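Aminotransferase (Bacillus subtilis, PDB 6L1O) transfers amino groups with the help of pyridoxal phosphate, as an aminotransferase encoded in the operon that makes the dipeptide antibiotic bacilysin. Local coordinates at residues L203-A208 and A219-A224; P155-I160 and M171-P176; E300-F305 and I368-K373. One frame throughout, in Å; residues are numbered along the deposited sequence.

In the fold
Contacts 1 and 2 are built on neighbouring parallel strands, 202-206 and 168-174, of the seven-stranded mixed sheet that carries the cofactor, and their centres lie about 12 Å apart. They touch directly: Asp206 N lies 2.8 Å from Leu173 O, a probable hydrogen bond. Each strand has a residue at the cofactor, Asp206 and Asn174, while Leu203, His205, Met171 and Leu173 face the loop segments of their contacts. Contact 3, centred about 26 Å from contact 1, joins helix 289-313 to the three-stranded antiparallel sheet. All three are mainly buried and meet through apolar and aromatic groups; contact 3 also reaches a partly exposed arginine, bonded across the segments, and the exposed Lys373.

Contact 1: L203-A208 and A219-A224; sequences LIHDFA and ASFLEA. With PLP (pyridoxal-5'-phosphate), chain E.
Phe221 lies against Leu203 and His205, side chains on one face of strand 202-206 in the cofactor-binding sheet of this aminotransferase. Leu203 grips the far end of the Phe221 ring with both methyls: CD1 reaches CZ at 3.5 Å, and CD2 sits over the face in a CH-pi contact, 4.2 Å from the centroid and 21° off the normal. Nearer the backbone, Phe221 CB approaches His205 ND1 at 3.6 Å, the two side chains running antiparallel past one another. At the strand's end Phe207 CZ lies 3.3 Å from Ala219 O, approaching obliquely, with CE2 beside the CB of Ser220.

A second shell fixes the loop. Glu233, on neighbouring strand 231-236, accepts a hydrogen bond from Phe221 N and engages both His205 ND1 and Ser220 OG, so one carboxylate ties strand to loop; His205 NE2 bonds to Tyr175 N on its other side. Ser220 also closes an ST turn, its OG accepting from Leu222 N at 2.9 Å, just where the short 3-10 segment 221-223 starts.

Alternation along the strand places Asp206 at the cofactor instead. With CG trans to the backbone N (chi1 -176°), its carboxylate extends to the pyridine nitrogen, an aspartate position characteristic of this fold of PLP enzymes. Asp206 OD2 lies 2.5 Å from PLP N1, and the same oxygen is hydrogen-bonded to Tyr131 OH.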
loop_
_atom_site.group_PDB
_atom_site.type_symbol
_atom_site.label_atom_id
_atom_site.label_comp_id
_atom_site.label_asym_id
_atom_site.label_seq_id
_atom_site.Cartn_x
_atom_site.Cartn_y
_atom_site.Cartn_z
ATOM N N LEU B 203 16.637 -14.958 2.153
ATOM C CA LEU B 203 16.059 -15.247 3.473
ATOM C C LEU B 203 15.315 -14.023 4.047
ATOM O O LEU B 203 15.921 -13.011 4.251
ATOM C CB LEU B 203 17.174 -15.662 4.410
ATOM C CG LEU B 203 16.828 -16.533 5.628
ATOM C CD1 LEU B 203 18.101 -16.994 6.336
ATOM C CD2 LEU B 203 15.900 -15.799 6.603
ATOM N N ILE B 204 14.011 -14.149 4.297
ATOM C CA ILE B 204 13.249 -13.085 4.895
ATOM C C ILE B 204 12.872 -13.522 6.291
ATOM O O ILE B 204 12.139 -14.510 6.459
ATOM C CB ILE B 204 11.974 -12.704 4.090
ATOM C CG1 ILE B 204 12.331 -12.167 2.670
ATOM C CG2 ILE B 204 11.106 -11.664 4.817
ATOM C CD1 ILE B 204 13.381 -11.058 2.650
ATOM N N HIS B 205 13.346 -12.774 7.292
ATOM C CA HIS B 205 12.941 -13.118 8.649
ATOM C C HIS B 205 11.836 -12.185 9.107
ATOM O O HIS B 205 12.008 -10.953 9.043
ATOM C CB HIS B 205 14.108 -13.038 9.602
ATOM C CG HIS B 205 13.737 -13.371 11.008
ATOM N ND1 HIS B 205 13.865 -12.478 12.038
ATOM C CD2 HIS B 205 13.161 -14.467 11.528
ATOM C CE1 HIS B 205 13.415 -13.017 13.143
ATOM N NE2 HIS B 205 12.983 -14.228 12.860
ATOM N N ASP B 206 10.746 -12.757 9.576
ATOM C CA ASP B 206 9.575 -12.004 9.987
ATOM C C ASP B 206 9.749 -11.765 11.516
ATOM O O ASP B 206 9.603 -12.700 12.323
ATOM C CB ASP B 206 8.301 -12.788 9.644
ATOM C CG ASP B 206 7.016 -12.035 9.939
ATOM O OD1 ASP B 206 7.054 -10.953 10.573
ATOM O OD2 ASP B 206 5.933 -12.535 9.543
ATOM N N PHE B 207 10.033 -10.529 11.887
ATOM C CA PHE B 207 10.358 -10.184 13.250
ATOM C C PHE B 207 9.205 -9.394 13.919
ATOM O O PHE B 207 9.430 -8.568 14.772
ATOM C CB PHE B 207 11.706 -9.423 13.271
ATOM C CG PHE B 207 12.498 -9.513 14.539
ATOM C CD1 PHE B 207 12.462 -10.629 15.354
ATOM C CD2 PHE B 207 13.395 -8.482 14.882
ATOM C CE1 PHE B 207 13.244 -10.735 16.466
ATOM C CE2 PHE B 207 14.208 -8.592 16.019
ATOM C CZ PHE B 207 14.145 -9.722 16.813
ATOM N N ALA B 208 7.969 -9.751 13.578
ATOM C CA ALA B 208 6.785 -9.082 14.085
ATOM C C ALA B 208 6.664 -9.100 15.606
ATOM O O ALA B 208 6.137 -8.157 16.179
ATOM C CB ALA B 208 5.549 -9.672 13.487
ATOM N N ALA B 219 16.987 -12.057 19.925
ATOM C CA ALA B 219 18.009 -11.793 18.921
ATOM C C ALA B 219 17.357 -11.471 17.562
ATOM O O ALA B 219 16.399 -12.142 17.154
ATOM C CB ALA B 219 18.947 -12.978 18.797
ATOM N N SER B 220 17.860 -10.439 16.893
ATOM C CA SER B 220 17.542 -10.181 15.493
ATOM C C SER B 220 18.315 -11.177 14.598
ATOM O O SER B 220 19.486 -11.509 14.851
ATOM C CB SER B 220 17.898 -8.748 15.120
ATOM O OG SER B 220 18.114 -8.599 13.688
ATOM N N PHE B 221 17.681 -11.629 13.529
ATOM C CA PHE B 221 18.367 -12.377 12.468
ATOM C C PHE B 221 19.665 -11.673 12.035
ATOM O O PHE B 221 20.706 -12.316 11.751
ATOM C CB PHE B 221 17.389 -12.555 11.282
ATOM C CG PHE B 221 18.018 -13.047 10.002
ATOM C CD1 PHE B 221 18.664 -14.271 9.938
ATOM C CD2 PHE B 221 17.937 -12.281 8.836
ATOM C CE1 PHE B 221 19.248 -14.715 8.754
ATOM C CE2 PHE B 221 18.492 -12.719 7.650
ATOM C CZ PHE B 221 19.180 -13.927 7.623
ATOM N N LEU B 222 19.628 -10.352 11.997
ATOM C CA LEU B 222 20.757 -9.574 11.523
ATOM C C LEU B 222 21.962 -9.560 12.463
ATOM O O LEU B 222 22.968 -8.980 12.141
ATOM C CB LEU B 222 20.332 -8.141 11.195
ATOM C CG LEU B 222 19.263 -8.011 10.096
ATOM C CD1 LEU B 222 18.995 -6.540 9.912
ATOM C CD2 LEU B 222 19.714 -8.632 8.774
ATOM N N GLU B 223 21.829 -10.159 13.646
ATOM C CA GLU B 223 22.966 -10.456 14.497
ATOM C C GLU B 223 23.868 -11.579 13.961
ATOM O O GLU B 223 25.042 -11.608 14.236
ATOM C CB GLU B 223 22.504 -10.765 15.920
ATOM C CG GLU B 223 22.087 -9.493 16.656
ATOM C CD GLU B 223 21.526 -9.759 18.041
ATOM O OE1 GLU B 223 22.223 -10.462 18.811
ATOM O OE2 GLU B 223 20.400 -9.264 18.363
ATOM N N ALA B 224 23.317 -12.486 13.170
ATOM C CA ALA B 224 24.084 -13.586 12.612
ATOM C C ALA B 224 25.065 -13.128 11.545
ATOM O O ALA B 224 24.758 -12.242 10.759
ATOM C CB ALA B 224 23.146 -14.611 12.024
HETATM N N1 PLP E . 3.982 -11.471 10.709
HETATM C C2 PLP E . 3.312 -12.232 11.593
HETATM C C2A PLP E . 3.629 -13.688 11.772
HETATM C C3 PLP E . 2.185 -11.687 12.315
HETATM O O3 PLP E . 1.439 -12.390 13.175
HETATM C C4 PLP E . 1.933 -10.305 12.118
HETATM C C4A PLP E . 0.564 -9.881 12.586
HETATM C C5 PLP E . 2.711 -9.540 11.153
HETATM C C6 PLP E . 3.755 -10.180 10.503
HETATM C C5A PLP E . 2.537 -8.063 10.958
HETATM O O4P PLP E . 1.345 -7.656 10.444
HETATM P P PLP E . 1.160 -6.101 9.971
HETATM O O1P PLP E . 0.679 -6.197 8.567
HETATM O O2P PLP E . 2.435 -5.309 10.169
HETATM O O3P PLP E . 0.106 -5.568 10.901
#

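Contact 2: P155-I160 and M171-P176; sequences PDFEKI and MFLNYP. With PLP (pyridoxal-5'-phosphate), chain E.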
loop_
_atom_site.group_PDB
_atom_site.type_symbol
_atom_site.label_atom_id
_atom_site.label_comp_id
_atom_site.label_asym_id
_atom_site.label_seq_id
_atom_site.Cartn_x
_atom_site.Cartn_y
_atom_site.Cartn_z
ATOM N N PRO B 155 13.167 -25.334 11.987
ATOM C CA PRO B 155 13.214 -26.245 10.843
ATOM C C PRO B 155 14.588 -26.968 10.835
ATOM O O PRO B 155 15.576 -26.420 11.321
ATOM C CB PRO B 155 13.123 -25.297 9.652
ATOM C CG PRO B 155 13.796 -24.052 10.128
ATOM C CD PRO B 155 13.361 -23.939 11.566
ATOM N N ASP B 156 14.594 -28.203 10.344
ATOM C CA ASP B 156 15.826 -28.944 10.070
ATOM C C ASP B 156 16.137 -28.786 8.574
ATOM O O ASP B 156 15.496 -29.412 7.720
ATOM C CB ASP B 156 15.646 -30.421 10.439
ATOM C CG ASP B 156 16.946 -31.220 10.316
ATOM O OD1 ASP B 156 17.921 -30.751 9.662
ATOM O OD2 ASP B 156 16.960 -32.345 10.875
ATOM N N PHE B 157 17.136 -27.985 8.270
ATOM C CA PHE B 157 17.427 -27.593 6.870
ATOM C C PHE B 157 18.000 -28.752 6.040
ATOM O O PHE B 157 17.864 -28.772 4.809
ATOM C CB PHE B 157 18.387 -26.420 6.830
ATOM C CG PHE B 157 17.839 -25.158 7.468
ATOM C CD1 PHE B 157 16.691 -24.559 6.960
ATOM C CD2 PHE B 157 18.461 -24.589 8.542
ATOM C CE1 PHE B 157 16.168 -23.407 7.531
ATOM C CE2 PHE B 157 17.951 -23.426 9.142
ATOM C CZ PHE B 157 16.817 -22.829 8.612
ATOM N N GLU B 158 18.606 -29.719 6.724
ATOM C CA GLU B 158 19.126 -30.923 6.082
ATOM C C GLU B 158 18.034 -31.927 5.728
ATOM O O GLU B 158 18.276 -32.831 4.936
ATOM C CB GLU B 158 20.167 -31.572 6.993
ATOM C CG GLU B 158 21.416 -30.732 7.164
ATOM C CD GLU B 158 22.203 -30.576 5.855
ATOM O OE1 GLU B 158 22.203 -31.522 5.033
ATOM O OE2 GLU B 158 22.831 -29.510 5.643
ATOM N N LYS B 159 16.831 -31.752 6.282
ATOM C CA LYS B 159 15.692 -32.568 5.908
ATOM C C LYS B 159 15.116 -32.172 4.546
ATOM O O LYS B 159 14.344 -32.903 3.998
ATOM C CB LYS B 159 14.610 -32.532 6.995
ATOM N N ILE B 160 15.490 -31.007 4.026
ATOM C CA ILE B 160 14.932 -30.504 2.783
ATOM C C ILE B 160 15.575 -31.290 1.633
ATOM O O ILE B 160 16.800 -31.459 1.583
ATOM C CB ILE B 160 15.204 -29.009 2.576
ATOM C CG1 ILE B 160 14.566 -28.171 3.715
ATOM C CG2 ILE B 160 14.641 -28.559 1.238
ATOM C CD1 ILE B 160 15.130 -26.747 3.785
ATOM N N MET B 171 13.174 -18.162 1.318
ATOM C CA MET B 171 12.718 -18.807 2.494
ATOM C C MET B 171 12.144 -17.789 3.514
ATOM O O MET B 171 12.742 -16.781 3.744
ATOM C CB MET B 171 13.905 -19.527 3.144
ATOM C CG MET B 171 13.539 -20.162 4.514
ATOM S SD MET B 171 14.872 -21.099 5.265
ATOM C CE MET B 171 16.069 -19.936 5.682
ATOM N N PHE B 172 11.051 -18.156 4.155
ATOM C CA PHE B 172 10.512 -17.433 5.333
ATOM C C PHE B 172 10.845 -18.097 6.644
ATOM O O PHE B 172 10.699 -19.319 6.797
ATOM C CB PHE B 172 8.976 -17.332 5.229
ATOM C CG PHE B 172 8.503 -16.369 4.184
ATOM C CD1 PHE B 172 8.811 -15.022 4.281
ATOM C CD2 PHE B 172 7.705 -16.803 3.149
ATOM C CE1 PHE B 172 8.379 -14.114 3.300
ATOM C CE2 PHE B 172 7.235 -15.911 2.194
ATOM C CZ PHE B 172 7.557 -14.575 2.279
ATOM N N LEU B 173 11.246 -17.298 7.630
ATOM C CA LEU B 173 11.332 -17.744 8.976
ATOM C C LEU B 173 10.653 -16.683 9.885
ATOM O O LEU B 173 10.646 -15.520 9.554
ATOM C CB LEU B 173 12.807 -17.924 9.369
ATOM C CG LEU B 173 13.627 -18.936 8.564
ATOM C CD1 LEU B 173 15.107 -18.757 8.905
ATOM C CD2 LEU B 173 13.148 -20.324 8.842
ATOM N N ASN B 174 10.139 -17.100 11.027
ATOM C CA ASN B 174 9.402 -16.235 11.914
ATOM C C ASN B 174 9.640 -16.576 13.383
ATOM O O ASN B 174 9.013 -17.494 13.901
ATOM C CB ASN B 174 7.922 -16.354 11.555
ATOM C CG ASN B 174 7.008 -15.636 12.494
ATOM O OD1 ASN B 174 5.985 -16.157 12.871
ATOM N ND2 ASN B 174 7.373 -14.432 12.889
ATOM N N TYR B 175 10.522 -15.853 14.048
ATOM C CA TYR B 175 10.793 -16.038 15.500
ATOM C C TYR B 175 10.956 -14.709 16.214
ATOM O O TYR B 175 11.669 -13.837 15.738
ATOM C CB TYR B 175 11.989 -16.991 15.766
ATOM C CG TYR B 175 11.772 -18.357 15.105
ATOM C CD1 TYR B 175 11.055 -19.351 15.746
ATOM C CD2 TYR B 175 12.196 -18.598 13.817
ATOM C CE1 TYR B 175 10.812 -20.529 15.141
ATOM C CE2 TYR B 175 11.932 -19.797 13.194
ATOM C CZ TYR B 175 11.235 -20.755 13.848
ATOM O OH TYR B 175 10.948 -21.950 13.214
ATOM N N PRO B 176 10.299 -14.534 17.368
ATOM C CA PRO B 176 9.343 -15.412 18.071
ATOM C C PRO B 176 8.201 -15.770 17.214
ATOM O O PRO B 176 7.740 -14.935 16.447
ATOM C CB PRO B 176 8.925 -14.567 19.303
ATOM C CG PRO B 176 10.033 -13.623 19.476
ATOM C CD PRO B 176 10.431 -13.252 18.071
HETATM N N1 PLP E . 3.982 -11.471 10.709
HETATM C C2 PLP E . 3.312 -12.232 11.593
HETATM C C2A PLP E . 3.629 -13.688 11.772
HETATM C C3 PLP E . 2.185 -11.687 12.315
HETATM O O3 PLP E . 1.439 -12.390 13.175
HETATM C C4 PLP E . 1.933 -10.305 12.118
HETATM C C4A PLP E . 0.564 -9.881 12.586
HETATM C C5 PLP E . 2.711 -9.540 11.153
HETATM C C6 PLP E . 3.755 -10.180 10.503
HETATM C C5A PLP E . 2.537 -8.063 10.958
HETATM O O4P PLP E . 1.345 -7.656 10.444
HETATM P P PLP E . 1.160 -6.101 9.971
HETATM O O1P PLP E . 0.679 -6.197 8.567
HETATM O O2P PLP E . 2.435 -5.309 10.169
HETATM O O3P PLP E . 0.106 -5.568 10.901
#
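The loop between strands 141-146 and 168-174 folds over the second of these strands, and Pro155 and Phe157 meet Met171, Leu173 and Tyr175 there. These three alternate residues of 171-176 all direct their CB toward the loop. Phe157 CE1 comes to 3.5 Å from Met171 SD, a Met-aromatic contact in which the sulfur lies obliquely to the ring, 4.7 Å from its centroid and 66° off the normal. The Met171 chain runs roughly perpendicular to Phe157, and the bend at its end (chi3 68°) also brings Met171 CE to 3.9 Å from Phe157 CE1. Leu173 divides its methyls: CD1 is near the plane of the Phe157 ring at its edge, whereas CD2 is 4.0 Å from Pro155 CG.

Strand 168-174 is an inner, parallel strand of the large sheet of the fold. Met171, Leu173 and Tyr175 face the loop, while Asn174, between the last two in the alternation, is at the cofactor. Asn174 lies clear of the loop, its OD1 3.6 Å from the PLP methyl C2A; that oxygen accepts from Asn178 N, and ND2 bonds to Asp206 O, two bonds that hold the amide in its rotation.

Back at the loop, Asp156 forms an Asx turn, OD1 accepting from Glu158 N at 3.2 Å. Pro155 CD approaches Tyr175 OH at 3.5 Å, and the same hydroxyl is hydrogen-bonded to Tyr153 O.

Contact 3: E300-F305 and I368-K373; sequences ERIDFF and ISMVSK
Helix segment 300-305 lies beside the end of strand 365-369, and the two backbones come nearest at Arg301 and Met370, whose CA atoms are 6.3 Å apart. Helix 289-313 thus packs on the antiparallel sheet of strands 325-329, 353-354 and 365-369, as in the small C-terminal domain of this aminotransferase fold. Met370 fills the angle between helix and strand: bent at chi2 and chi3, it lays CE over the face of Phe305, 3.8 Å from the centroid and 16° off the normal, a CH-pi contact with SD close to the same ring as a Met-aromatic partner. Ile302 CG1 packs on Met370 CG at 3.7 Å, and Ile368 CG2 meets Phe305 CZ at 3.8 Å.

Arg301 extends along the following residues, Met370 to Lys373, the N-cap of helix 374-385. Its NH1 donates to Met370 O at 3.1 Å in a nearly straight bond (170°), the oxygen lying in the guanidinium plane. Ser372 O sits over one guanidinium face, 3.3 Å from Arg301 CZ, and is not positioned as a hydrogen-bond acceptor. An apolar core is thus bordered by an arginine bridging Met370 O and, through a salt bridge, Asp43, which probably restrains the chain as it leaves the strand.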
loop_
_atom_site.group_PDB
_atom_site.type_symbol
_atom_site.label_atom_id
_atom_site.label_comp_id
_atom_site.label_asym_id
_atom_site.label_seq_id
_atom_site.Cartn_x
_atom_site.Cartn_y
_atom_site.Cartn_z
ATOM N N GLU B 300 1.786 -11.665 32.376
ATOM C CA GLU B 300 0.814 -11.852 33.433
ATOM C C GLU B 300 -0.443 -12.548 32.932
ATOM O O GLU B 300 -1.005 -13.396 33.615
ATOM C CB GLU B 300 0.469 -10.519 34.050
ATOM C CG GLU B 300 -0.698 -10.478 35.016
ATOM C CD GLU B 300 -0.505 -11.324 36.251
ATOM O OE1 GLU B 300 0.668 -11.508 36.688
ATOM O OE2 GLU B 300 -1.545 -11.799 36.801
ATOM N N ARG B 301 -0.917 -12.179 31.757
ATOM C CA ARG B 301 -2.124 -12.776 31.189
ATOM C C ARG B 301 -1.854 -14.240 30.904
ATOM O O ARG B 301 -2.667 -15.073 31.203
ATOM C CB ARG B 301 -2.571 -12.049 29.904
ATOM C CG ARG B 301 -3.169 -10.690 30.175
ATOM C CD ARG B 301 -3.447 -9.946 28.890
ATOM N NE ARG B 301 -4.001 -8.610 29.153
ATOM C CZ ARG B 301 -4.340 -7.748 28.211
ATOM N NH1 ARG B 301 -4.253 -8.079 26.912
ATOM N NH2 ARG B 301 -4.857 -6.607 28.550
ATOM N N ILE B 302 -0.687 -14.532 30.333
ATOM C CA ILE B 302 -0.262 -15.887 30.049
ATOM C C ILE B 302 -0.222 -16.740 31.317
ATOM O O ILE B 302 -0.793 -17.845 31.352
ATOM C CB ILE B 302 1.111 -15.909 29.372
ATOM C CG1 ILE B 302 0.961 -15.451 27.918
ATOM C CG2 ILE B 302 1.735 -17.305 29.444
ATOM C CD1 ILE B 302 2.305 -15.088 27.294
ATOM N N ASP B 303 0.401 -16.215 32.352
ATOM C CA ASP B 303 0.468 -16.914 33.631
ATOM C C ASP B 303 -0.909 -17.122 34.264
ATOM O O ASP B 303 -1.237 -18.252 34.683
ATOM C CB ASP B 303 1.394 -16.188 34.578
ATOM C CG ASP B 303 2.852 -16.283 34.161
ATOM O OD1 ASP B 303 3.176 -16.907 33.122
ATOM O OD2 ASP B 303 3.699 -15.718 34.872
ATOM N N PHE B 304 -1.693 -16.059 34.337
ATOM C CA PHE B 304 -3.090 -16.128 34.800
ATOM C C PHE B 304 -3.946 -17.165 34.056
ATOM O O PHE B 304 -4.636 -18.000 34.692
ATOM C CB PHE B 304 -3.743 -14.777 34.668
ATOM C CG PHE B 304 -5.215 -14.760 34.998
ATOM C CD1 PHE B 304 -5.647 -14.810 36.332
ATOM C CD2 PHE B 304 -6.165 -14.706 33.991
ATOM C CE1 PHE B 304 -7.009 -14.765 36.633
ATOM C CE2 PHE B 304 -7.516 -14.691 34.274
ATOM C CZ PHE B 304 -7.930 -14.711 35.614
ATOM N N PHE B 305 -3.940 -17.062 32.725
ATOM C CA PHE B 305 -4.727 -17.889 31.865
ATOM C C PHE B 305 -4.329 -19.361 31.899
ATOM O O PHE B 305 -5.186 -20.250 31.963
ATOM C CB PHE B 305 -4.592 -17.406 30.398
ATOM C CG PHE B 305 -5.432 -18.178 29.413
ATOM C CD1 PHE B 305 -6.823 -17.954 29.318
ATOM C CD2 PHE B 305 -4.852 -19.116 28.594
ATOM C CE1 PHE B 305 -7.596 -18.668 28.414
ATOM C CE2 PHE B 305 -5.616 -19.847 27.702
ATOM C CZ PHE B 305 -6.968 -19.619 27.592
ATOM N N ILE B 368 -4.362 -19.490 20.807
ATOM C CA ILE B 368 -5.213 -18.748 21.733
ATOM C C ILE B 368 -4.474 -17.466 22.082
ATOM O O ILE B 368 -3.325 -17.512 22.466
ATOM C CB ILE B 368 -5.506 -19.550 23.033
ATOM C CG1 ILE B 368 -6.069 -20.949 22.738
ATOM C CG2 ILE B 368 -6.480 -18.806 23.951
ATOM C CD1 ILE B 368 -6.405 -21.742 24.007
ATOM N N SER B 369 -5.092 -16.326 21.843
ATOM C CA SER B 369 -4.294 -15.092 21.952
ATOM C C SER B 369 -4.614 -14.386 23.231
ATOM O O SER B 369 -5.774 -14.355 23.657
ATOM C CB SER B 369 -4.525 -14.163 20.774
ATOM O OG SER B 369 -5.885 -14.055 20.563
ATOM N N MET B 370 -3.615 -13.760 23.779
ATOM C CA MET B 370 -3.740 -13.139 25.097
ATOM C C MET B 370 -3.905 -11.607 24.940
ATOM O O MET B 370 -3.479 -10.847 25.799
ATOM C CB MET B 370 -2.557 -13.446 25.933
ATOM C CG MET B 370 -2.326 -14.913 26.222
ATOM S SD MET B 370 -3.541 -15.617 27.309
ATOM C CE MET B 370 -4.587 -16.459 26.156
ATOM N N VAL B 371 -4.547 -11.194 23.865
ATOM C CA VAL B 371 -4.878 -9.765 23.639
ATOM C C VAL B 371 -6.312 -9.475 24.072
ATOM O O VAL B 371 -7.074 -8.850 23.361
ATOM C CB VAL B 371 -4.640 -9.334 22.150
ATOM C CG1 VAL B 371 -3.165 -9.290 21.834
ATOM C CG2 VAL B 371 -5.420 -10.191 21.146
ATOM N N SER B 372 -6.675 -9.929 25.261
ATOM C CA SER B 372 -7.939 -9.639 25.842
ATOM C C SER B 372 -7.770 -9.403 27.344
ATOM O O SER B 372 -6.826 -9.939 28.017
ATOM C CB SER B 372 -8.899 -10.798 25.599
ATOM O OG SER B 372 -9.441 -10.783 24.309
ATOM N N LYS B 373 -8.702 -8.642 27.885
ATOM C CA LYS B 373 -8.616 -8.241 29.310
ATOM C C LYS B 373 -8.808 -9.460 30.252
ATOM O O LYS B 373 -9.430 -10.441 29.872
ATOM C CB LYS B 373 -9.672 -7.149 29.570
ATOM C CG LYS B 373 -11.120 -7.646 29.583
ATOM C CD LYS B 373 -12.186 -6.548 29.586
ATOM C CE LYS B 373 -12.289 -5.883 28.207
ATOM N NZ LYS B 373 -13.467 -5.003 28.081
#